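Local atomic coordinates of ethylbenzene dehydrogenase beta-subunit (Aromatoleum aromaticum, PDB entry 2IVF), a protein that carries iron-sulfur clusters, in part within a 4Fe-4S dicluster domain, and probably relays electrons between partner subunits of its enzyme complex. Residues F145-A158 with Y264-M276. Sequence-based numbering, arbitrary orientation.
Sequences FYLARMCNHCTNPA and YGTGPNIYYVPPM. With SF4 (iron/sulfur cluster), chain S.
Tyr272 reaches from strand 270-273 to the antiparallel strand 145-149, its hydroxyl donating a very short bond (OH to O, 2.5 Å) to the carbonyl of Ala148 at the ring's edge. With CG anti to its own carbonyl carbon (chi1 -69°), the ring passes at about a right angle to Leu147; Leu147 CD1 lies 3.6 Å from Tyr272 CE2. The strands belong to different sheets, and side chains and two waters bridge them. One water lies within hydrogen-bonding distance of Tyr272 OH, Met150 O and Asn152 OD1; a second joins Asn152 OD1 to Ile270 O. Packing is close here: Ile270 CD1 lies 3.6 Å from Met150 CE, Asn152 CB runs alongside Pro268 CB, and farther along Pro275 CG sits over one face of the Phe145 ring, 18° off its normal.

Past Asn152, whose carbonyl accepts Asn269 N, backbone pairing takes over and the contact opens toward solvent at Thr155 and Asn156. Thr155 N binds Gly267 O (2.9 Å) almost straight, at 171°, though from above the carbonyl plane. Asn156 N takes Thr266 O, while its ND2 reaches Gly265 O (3.1 Å). Between these bonds and the iron-sulfur cluster, Cys154 SG holds an iron at 2.3 Å, with Thr266 OG1 3.2 Å from the sulfur. Residues 265-269 thus hydrogen-bond to the turn that carries Cys154, and the hydroxyl of Thr266, close to Cys154 SG, may help polarise that thiolate.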
loop_
_atom_site.group_PDB
_atom_site.type_symbol
_atom_site.label_atom_id
_atom_site.label_comp_id
_atom_site.label_asym_id
_atom_site.label_seq_id
_atom_site.Cartn_x
_atom_site.Cartn_y
_atom_site.Cartn_z
ATOM N N PHE B 145 14.636 -8.448 3.388
ATOM C CA PHE B 145 14.510 -7.071 3.832
ATOM C C PHE B 145 14.382 -6.259 2.549
ATOM O O PHE B 145 14.541 -6.822 1.459
ATOM C CB PHE B 145 15.721 -6.631 4.672
ATOM C CG PHE B 145 17.030 -6.793 4.012
ATOM C CD1 PHE B 145 17.748 -7.973 4.154
ATOM C CD2 PHE B 145 17.583 -5.777 3.234
ATOM C CE1 PHE B 145 18.973 -8.143 3.573
ATOM C CE2 PHE B 145 18.801 -5.949 2.622
ATOM C CZ PHE B 145 19.521 -7.142 2.810
ATOM N N TYR B 146 14.110 -4.954 2.670
ATOM C CA TYR B 146 13.895 -4.106 1.525
ATOM C C TYR B 146 15.088 -3.217 1.309
ATOM O O TYR B 146 15.698 -2.719 2.282
ATOM C CB TYR B 146 12.615 -3.316 1.701
ATOM C CG TYR B 146 11.415 -4.209 1.889
ATOM C CD1 TYR B 146 10.920 -4.944 0.817
ATOM C CD2 TYR B 146 10.759 -4.299 3.114
ATOM C CE1 TYR B 146 9.831 -5.786 0.972
ATOM C CE2 TYR B 146 9.604 -5.128 3.279
ATOM C CZ TYR B 146 9.159 -5.851 2.187
ATOM O OH TYR B 146 8.054 -6.656 2.329
ATOM N N LEU B 147 15.467 -3.038 0.042
ATOM C CA LEU B 147 16.714 -2.379 -0.264
ATOM C C LEU B 147 16.491 -1.220 -1.234
ATOM O O LEU B 147 16.274 -1.428 -2.441
ATOM C CB LEU B 147 17.687 -3.393 -0.855
ATOM C CG LEU B 147 19.073 -2.824 -1.244
ATOM C CD1 LEU B 147 19.747 -2.183 -0.021
ATOM C CD2 LEU B 147 19.997 -3.914 -1.890
ATOM N N ALA B 148 16.504 -0.018 -0.658
ATOM C CA ALA B 148 16.393 1.235 -1.375
ATOM C C ALA B 148 17.724 1.645 -1.913
ATOM O O ALA B 148 18.768 1.535 -1.235
ATOM C CB ALA B 148 15.793 2.365 -0.475
ATOM N N ARG B 149 17.700 2.124 -3.148
ATOM C CA ARG B 149 18.900 2.496 -3.829
ATOM C C ARG B 149 18.650 3.701 -4.721
ATOM O O ARG B 149 17.554 3.874 -5.258
ATOM C CB ARG B 149 19.423 1.338 -4.674
ATOM C CG ARG B 149 19.901 0.122 -3.866
ATOM C CD ARG B 149 20.222 -1.028 -4.752
ATOM N NE ARG B 149 21.256 -0.537 -5.640
ATOM C CZ ARG B 149 21.289 -0.675 -6.952
ATOM N NH1 ARG B 149 20.374 -1.352 -7.597
ATOM N NH2 ARG B 149 22.274 -0.107 -7.635
ATOM N N MET B 150 19.688 4.491 -4.899
ATOM C CA MET B 150 19.682 5.579 -5.857
ATOM C C MET B 150 21.099 5.660 -6.403
ATOM O O MET B 150 21.932 4.793 -6.108
ATOM C CB MET B 150 19.331 6.924 -5.180
ATOM C CG MET B 150 18.162 6.928 -4.264
ATOM S SD MET B 150 18.510 6.488 -2.540
ATOM C CE MET B 150 19.244 8.058 -1.991
ATOM N N CYS B 151 21.410 6.721 -7.139
ATOM C CA CYS B 151 22.799 6.928 -7.546
ATOM C C CYS B 151 23.576 7.242 -6.279
ATOM O O CYS B 151 23.106 7.975 -5.415
ATOM C CB CYS B 151 22.960 8.036 -8.569
ATOM S SG CYS B 151 24.641 8.681 -8.722
ATOM N N ASN B 152 24.778 6.683 -6.188
ATOM C CA ASN B 152 25.611 6.823 -5.019
ATOM C C ASN B 152 26.465 8.091 -5.014
ATOM O O ASN B 152 27.182 8.322 -4.062
ATOM C CB ASN B 152 26.484 5.550 -4.857
ATOM C CG ASN B 152 25.652 4.321 -4.705
ATOM O OD1 ASN B 152 24.942 4.175 -3.698
ATOM N ND2 ASN B 152 25.623 3.482 -5.734
ATOM N N HIS B 153 26.427 8.890 -6.082
ATOM C CA HIS B 153 27.257 10.083 -6.196
ATOM C C HIS B 153 28.656 9.845 -5.744
ATOM O O HIS B 153 29.235 10.565 -4.910
ATOM C CB HIS B 153 26.578 11.270 -5.531
ATOM C CG HIS B 153 25.256 11.552 -6.136
ATOM N ND1 HIS B 153 25.121 12.247 -7.322
ATOM C CD2 HIS B 153 24.014 11.125 -5.807
ATOM C CE1 HIS B 153 23.848 12.286 -7.659
ATOM N NE2 HIS B 153 23.153 11.625 -6.750
ATOM N N CYS B 154 29.206 8.805 -6.374
ATOM C CA CYS B 154 30.482 8.256 -6.041
ATOM C C CYS B 154 31.612 9.266 -6.013
ATOM O O CYS B 154 31.621 10.276 -6.735
ATOM C CB CYS B 154 30.796 7.137 -7.036
ATOM S SG CYS B 154 29.518 5.872 -7.062
ATOM N N THR B 155 32.591 8.960 -5.179
ATOM C CA THR B 155 33.839 9.747 -5.119
ATOM C C THR B 155 34.722 9.437 -6.307
ATOM O O THR B 155 35.442 10.305 -6.805
ATOM C CB THR B 155 34.592 9.384 -3.830
ATOM O OG1 THR B 155 33.760 9.693 -2.708
ATOM C CG2 THR B 155 35.902 10.122 -3.724
ATOM N N ASN B 156 34.683 8.182 -6.773
ATOM C CA ASN B 156 35.424 7.807 -7.969
ATOM C C ASN B 156 34.466 7.231 -9.001
ATOM O O ASN B 156 34.464 6.020 -9.230
ATOM C CB ASN B 156 36.503 6.815 -7.633
ATOM C CG ASN B 156 37.274 6.376 -8.854
ATOM O OD1 ASN B 156 37.569 7.198 -9.720
ATOM N ND2 ASN B 156 37.571 5.060 -8.962
ATOM N N PRO B 157 33.615 8.090 -9.595
ATOM C CA PRO B 157 32.507 7.626 -10.431
ATOM C C PRO B 157 32.973 6.990 -11.725
ATOM O O PRO B 157 33.791 7.576 -12.462
ATOM C CB PRO B 157 31.662 8.878 -10.681
ATOM C CG PRO B 157 32.471 10.020 -10.273
ATOM C CD PRO B 157 33.651 9.549 -9.451
ATOM N N ALA B 158 32.491 5.781 -11.974
ATOM C CA ALA B 158 32.906 5.039 -13.152
ATOM C C ALA B 158 32.209 5.601 -14.383
ATOM O O ALA B 158 32.790 5.629 -15.450
ATOM C CB ALA B 158 32.633 3.587 -12.988
ATOM N N TYR B 264 33.206 -2.641 -5.880
ATOM C CA TYR B 264 33.087 -2.111 -7.231
ATOM C C TYR B 264 33.994 -0.921 -7.529
ATOM O O TYR B 264 34.097 -0.490 -8.705
ATOM C CB TYR B 264 31.641 -1.750 -7.547
ATOM C CG TYR B 264 30.630 -2.878 -7.540
ATOM C CD1 TYR B 264 30.998 -4.218 -7.460
ATOM C CD2 TYR B 264 29.298 -2.598 -7.662
ATOM C CE1 TYR B 264 30.033 -5.227 -7.471
ATOM C CE2 TYR B 264 28.348 -3.583 -7.670
ATOM C CZ TYR B 264 28.717 -4.900 -7.586
ATOM O OH TYR B 264 27.718 -5.866 -7.583
ATOM N N GLY B 265 34.678 -0.402 -6.505
ATOM C CA GLY B 265 35.793 0.529 -6.713
ATOM C C GLY B 265 35.455 1.993 -6.905
ATOM O O GLY B 265 36.352 2.805 -7.181
ATOM N N THR B 266 34.194 2.354 -6.717
ATOM C CA THR B 266 33.747 3.699 -7.023
ATOM C C THR B 266 33.642 4.634 -5.819
ATOM O O THR B 266 33.478 5.827 -6.012
ATOM C CB THR B 266 32.382 3.690 -7.726
ATOM O OG1 THR B 266 31.344 3.292 -6.817
ATOM C CG2 THR B 266 32.400 2.740 -8.938
ATOM N N GLY B 267 33.766 4.122 -4.600
ATOM C CA GLY B 267 33.624 4.980 -3.427
ATOM C C GLY B 267 32.226 5.571 -3.333
ATOM O O GLY B 267 32.030 6.793 -3.343
ATOM N N PRO B 268 31.217 4.719 -3.201
ATOM C CA PRO B 268 29.854 5.185 -3.163
ATOM C C PRO B 268 29.552 5.994 -1.917
ATOM O O PRO B 268 30.173 5.765 -0.880
ATOM C CB PRO B 268 29.054 3.891 -3.098
ATOM C CG PRO B 268 30.001 2.968 -2.458
ATOM C CD PRO B 268 31.282 3.270 -3.023
ATOM N N ASN B 269 28.585 6.906 -2.028
ATOM C CA ASN B 269 28.254 7.796 -0.942
ATOM C C ASN B 269 26.803 7.718 -0.518
ATOM O O ASN B 269 26.211 8.673 -0.052
ATOM C CB ASN B 269 28.687 9.209 -1.290
ATOM C CG ASN B 269 30.159 9.325 -1.403
ATOM O OD1 ASN B 269 30.719 9.669 -2.475
ATOM N ND2 ASN B 269 30.839 9.028 -0.319
ATOM N N ILE B 270 26.239 6.531 -0.663
ATOM C CA ILE B 270 25.113 6.128 0.144
ATOM C C ILE B 270 25.573 5.023 1.107
ATOM O O ILE B 270 26.356 4.153 0.726
ATOM C CB ILE B 270 23.986 5.642 -0.732
ATOM C CG1 ILE B 270 23.516 6.838 -1.613
ATOM C CG2 ILE B 270 22.822 5.102 0.144
ATOM C CD1 ILE B 270 22.435 6.427 -2.646
ATOM N N TYR B 271 25.079 5.073 2.348
ATOM C CA TYR B 271 25.524 4.155 3.383
ATOM C C TYR B 271 24.321 3.546 4.054
ATOM O O TYR B 271 23.346 4.226 4.336
ATOM C CB TYR B 271 26.437 4.852 4.378
ATOM C CG TYR B 271 27.619 5.509 3.718
ATOM C CD1 TYR B 271 27.503 6.764 3.117
ATOM C CD2 TYR B 271 28.867 4.884 3.699
ATOM C CE1 TYR B 271 28.606 7.355 2.485
ATOM C CE2 TYR B 271 29.943 5.453 3.072
ATOM C CZ TYR B 271 29.823 6.686 2.487
ATOM O OH TYR B 271 30.953 7.177 1.915
ATOM N N TYR B 272 24.431 2.265 4.332
ATOM C CA TYR B 272 23.314 1.466 4.780
ATOM C C TYR B 272 23.589 0.897 6.167
ATOM O O TYR B 272 24.675 0.404 6.436
ATOM C CB TYR B 272 23.106 0.298 3.825
ATOM C CG TYR B 272 22.612 0.721 2.480
ATOM C CD1 TYR B 272 23.518 1.096 1.480
ATOM C CD2 TYR B 272 21.259 0.690 2.171
ATOM C CE1 TYR B 272 23.063 1.467 0.238
ATOM C CE2 TYR B 272 20.792 1.097 0.953
ATOM C CZ TYR B 272 21.689 1.477 -0.011
ATOM O OH TYR B 272 21.243 1.842 -1.250
ATOM N N VAL B 273 22.629 1.067 7.067
ATOM C CA VAL B 273 22.629 0.347 8.365
ATOM C C VAL B 273 22.063 -1.041 8.070
ATOM O O VAL B 273 20.895 -1.185 7.639
ATOM C CB VAL B 273 21.791 1.037 9.454
ATOM C CG1 VAL B 273 21.971 0.314 10.788
ATOM C CG2 VAL B 273 22.190 2.541 9.584
ATOM N N PRO B 274 22.889 -2.078 8.275
ATOM C CA PRO B 274 22.433 -3.393 7.872
ATOM C C PRO B 274 21.344 -3.902 8.819
ATOM O O PRO B 274 21.289 -3.508 10.006
ATOM C CB PRO B 274 23.713 -4.242 7.957
ATOM C CG PRO B 274 24.536 -3.620 9.000
ATOM C CD PRO B 274 24.262 -2.128 8.833
ATOM N N PRO B 275 20.519 -4.830 8.312
ATOM C CA PRO B 275 19.421 -5.347 9.059
ATOM C C PRO B 275 19.841 -6.361 10.086
ATOM O O PRO B 275 20.603 -7.286 9.783
ATOM C CB PRO B 275 18.542 -6.002 7.986
ATOM C CG PRO B 275 19.465 -6.483 6.975
ATOM C CD PRO B 275 20.626 -5.468 6.985
ATOM N N MET B 276 19.314 -6.206 11.281
ATOM C CA MET B 276 19.506 -7.166 12.380
ATOM C C MET B 276 18.784 -8.480 12.071
ATOM O O MET B 276 19.344 -9.563 12.290
ATOM C CB MET B 276 18.988 -6.565 13.689
ATOM C CG MET B 276 19.789 -5.354 14.182
ATOM S SD MET B 276 19.037 -4.575 15.620
ATOM C CE MET B 276 17.542 -3.837 14.934
HETATM FE FE1 SF4 S . 26.928 4.920 -10.967
HETATM FE FE2 SF4 S . 28.139 7.181 -11.554
HETATM FE FE3 SF4 S . 28.418 6.085 -9.053
HETATM FE FE4 SF4 S . 26.005 7.165 -9.784
HETATM S S1 SF4 S . 28.013 8.283 -9.532
HETATM S S2 SF4 S . 26.374 5.121 -8.777
HETATM S S3 SF4 S . 25.975 6.705 -12.002
HETATM S S4 SF4 S . 29.212 5.211 -11.033
HETATM O O HOH W 1 22.378 2.945 -3.508
HETATM O O HOH W 2 26.258 2.533 -1.441
#